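Local coordinates for protein nudix hydrolase DR_0079 (Deinococcus radiodurans, PDB 2O5F) that hydrolyses nucleoside di- and triphosphates to monophosphates with the help of magnesium, strongly preferring the cytosine ribonucleotides CDP and CTP, at residues Q45-R53 and N62-G70. Sequence-based numbering, arbitrary orientation.
Sequences QGQLWIPRR and NALDVSVGG
In this Nudix fold the chain entering the Nudix box runs beside strand 48-52 and meets it through a single beta bridge, Arg52 with Leu64; where the box begins, Gly69 N hydrogen-bonds Glu89, inferred to bind magnesium. Arg53 N donates a hydrogen bond to Ala63 O (2.6 Å), and Asp65 N another to Pro51 O (3.2 Å). The short side chain of Ser67 lets OG donate to Trp49 O (2.7 Å) and also bond Leu41 N; with Val68, Ser67 forms a classic beta bulge against strand 35-42. Branched, apolar Leu64 and Ile50 suit the buried side: Leu64 CD2 meets Ile50 CG2 at 3.8 Å, near a right angle, both residues touching Leu145 of helix 142-151. Arg52, with CG anti to its own N (chi1 -154°), lays its aliphatic part along the Asn62 backbone and bends at chi3, bringing NH1 to Leu64 CD2. A serine here would probably uncover Leu64 CD2 and leave Glu138 without a weak, long ion-pair partner. Long Arg53 passes Asp65, whose OD2 forms a long salt bridge with NH1 but pairs more strongly with Lys156. Pro51 CG sits over the centre of one Arg53 guanidinium face, 3.6 Å from the guanidinium plane, and Arg53 NH2 weakly hydrogen-bonds Ser67 O.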
# COMPACT_ATOMS: atom_id res chain seq x y z
N GLN A 45 -18.14 7.86 -4.41
CA GLN A 45 -18.39 7.66 -5.83
C GLN A 45 -17.79 6.34 -6.31
O GLN A 45 -17.91 5.99 -7.48
CB GLN A 45 -17.80 8.84 -6.62
CG GLN A 45 -18.60 10.13 -6.50
CD GLN A 45 -17.71 11.37 -6.43
OE1 GLN A 45 -17.39 11.86 -5.34
NE2 GLN A 45 -17.31 11.88 -7.59
N GLY A 46 -17.15 5.61 -5.40
CA GLY A 46 -16.54 4.35 -5.77
C GLY A 46 -15.20 4.50 -6.48
O GLY A 46 -14.73 3.58 -7.14
N GLN A 47 -14.59 5.68 -6.35
CA GLN A 47 -13.30 5.94 -6.98
C GLN A 47 -12.20 5.83 -5.93
O GLN A 47 -12.43 6.06 -4.75
CB GLN A 47 -13.29 7.35 -7.57
CG GLN A 47 -14.32 7.58 -8.66
CD GLN A 47 -14.47 9.05 -9.01
OE1 GLN A 47 -14.64 9.89 -8.12
NE2 GLN A 47 -14.42 9.36 -10.29
N LEU A 48 -11.00 5.46 -6.37
CA LEU A 48 -9.86 5.34 -5.48
C LEU A 48 -8.90 6.50 -5.77
O LEU A 48 -8.70 6.85 -6.93
CB LEU A 48 -9.15 4.00 -5.73
CG LEU A 48 -10.00 2.73 -5.74
CD1 LEU A 48 -9.11 1.54 -6.10
CD2 LEU A 48 -10.65 2.51 -4.37
N TRP A 49 -8.32 7.11 -4.74
CA TRP A 49 -7.40 8.21 -5.00
C TRP A 49 -6.05 7.59 -5.30
O TRP A 49 -5.40 7.02 -4.42
CB TRP A 49 -7.29 9.16 -3.81
CG TRP A 49 -6.56 10.43 -4.16
CD1 TRP A 49 -7.04 11.49 -4.87
CD2 TRP A 49 -5.19 10.76 -3.83
NE1 TRP A 49 -6.06 12.46 -5.01
CE2 TRP A 49 -4.92 12.03 -4.38
CE3 TRP A 49 -4.18 10.09 -3.13
CZ2 TRP A 49 -3.68 12.66 -4.26
CZ3 TRP A 49 -2.93 10.72 -3.00
CH2 TRP A 49 -2.70 11.99 -3.57
N ILE A 50 -5.62 7.70 -6.55
CA ILE A 50 -4.37 7.09 -6.97
C ILE A 50 -3.28 8.12 -7.20
O ILE A 50 -3.35 8.93 -8.12
CB ILE A 50 -4.59 6.28 -8.27
CG1 ILE A 50 -5.68 5.22 -8.04
CG2 ILE A 50 -3.29 5.62 -8.70
CD1 ILE A 50 -5.34 4.23 -6.91
N PRO A 51 -2.23 8.09 -6.35
CA PRO A 51 -1.16 9.06 -6.54
C PRO A 51 -0.16 8.61 -7.59
O PRO A 51 -0.21 7.48 -8.07
CB PRO A 51 -0.52 9.13 -5.16
CG PRO A 51 -0.67 7.73 -4.64
CD PRO A 51 -2.07 7.34 -5.09
N ARG A 52 0.72 9.53 -7.94
CA ARG A 52 1.77 9.27 -8.91
C ARG A 52 3.05 9.34 -8.10
O ARG A 52 3.43 10.42 -7.62
CB ARG A 52 1.75 10.35 -9.99
CG ARG A 52 2.31 9.89 -11.31
CD ARG A 52 2.15 10.96 -12.37
NE ARG A 52 1.80 10.36 -13.65
CZ ARG A 52 0.67 9.70 -13.87
NH1 ARG A 52 -0.22 9.55 -12.90
NH2 ARG A 52 0.44 9.17 -15.06
N ARG A 53 3.67 8.18 -7.92
CA ARG A 53 4.91 8.00 -7.16
C ARG A 53 5.89 7.15 -7.96
O ARG A 53 6.25 6.06 -7.46
CB ARG A 53 4.62 7.28 -5.84
CG ARG A 53 3.67 7.99 -4.91
CD ARG A 53 3.21 7.06 -3.80
NE ARG A 53 2.44 7.78 -2.79
CZ ARG A 53 1.69 7.19 -1.87
NH1 ARG A 53 1.59 5.86 -1.83
NH2 ARG A 53 1.03 7.92 -0.98
N ASN A 62 6.55 9.28 -11.04
CA ASN A 62 5.70 9.29 -12.21
C ASN A 62 4.91 7.99 -12.42
O ASN A 62 4.22 7.85 -13.42
CB ASN A 62 6.52 9.67 -13.45
CG ASN A 62 7.04 11.10 -13.39
OD1 ASN A 62 7.81 11.46 -12.50
ND2 ASN A 62 6.59 11.93 -14.32
N ALA A 63 5.01 7.06 -11.47
CA ALA A 63 4.28 5.80 -11.57
C ALA A 63 3.06 5.77 -10.66
O ALA A 63 3.09 6.30 -9.55
CB ALA A 63 5.20 4.63 -11.22
N LEU A 64 1.98 5.17 -11.15
CA LEU A 64 0.74 5.04 -10.38
C LEU A 64 1.03 4.11 -9.20
O LEU A 64 1.81 3.17 -9.33
CB LEU A 64 -0.35 4.42 -11.25
CG LEU A 64 -0.76 5.23 -12.48
CD1 LEU A 64 -1.49 4.34 -13.48
CD2 LEU A 64 -1.62 6.40 -12.04
N ASP A 65 0.38 4.35 -8.06
CA ASP A 65 0.62 3.50 -6.90
C ASP A 65 -0.61 3.46 -6.00
O ASP A 65 -1.62 4.11 -6.28
CB ASP A 65 1.81 4.06 -6.12
CG ASP A 65 2.36 3.08 -5.08
OD1 ASP A 65 1.98 1.89 -5.11
OD2 ASP A 65 3.17 3.52 -4.25
N VAL A 66 -0.53 2.69 -4.92
CA VAL A 66 -1.64 2.62 -3.97
C VAL A 66 -1.70 3.98 -3.29
O VAL A 66 -0.72 4.74 -3.30
CB VAL A 66 -1.42 1.53 -2.86
CG1 VAL A 66 -1.50 0.14 -3.46
CG2 VAL A 66 -0.05 1.75 -2.20
N SER A 67 -2.84 4.30 -2.68
CA SER A 67 -3.01 5.57 -1.98
C SER A 67 -1.97 5.76 -0.88
O SER A 67 -1.38 6.83 -0.74
CB SER A 67 -4.40 5.64 -1.35
OG SER A 67 -5.42 5.38 -2.32
N VAL A 68 -1.76 4.70 -0.09
CA VAL A 68 -0.80 4.71 1.02
C VAL A 68 -0.09 3.37 1.05
O VAL A 68 -0.74 2.33 1.02
CB VAL A 68 -1.51 4.85 2.39
CG1 VAL A 68 -0.48 5.17 3.47
CG2 VAL A 68 -2.59 5.90 2.33
N GLY A 69 1.23 3.37 1.12
CA GLY A 69 1.93 2.10 1.16
C GLY A 69 3.36 2.20 1.64
O GLY A 69 4.05 3.18 1.38
N GLY A 70 3.82 1.16 2.34
CA GLY A 70 5.19 1.17 2.82
C GLY A 70 5.52 -0.05 3.65
O GLY A 70 4.63 -0.78 4.08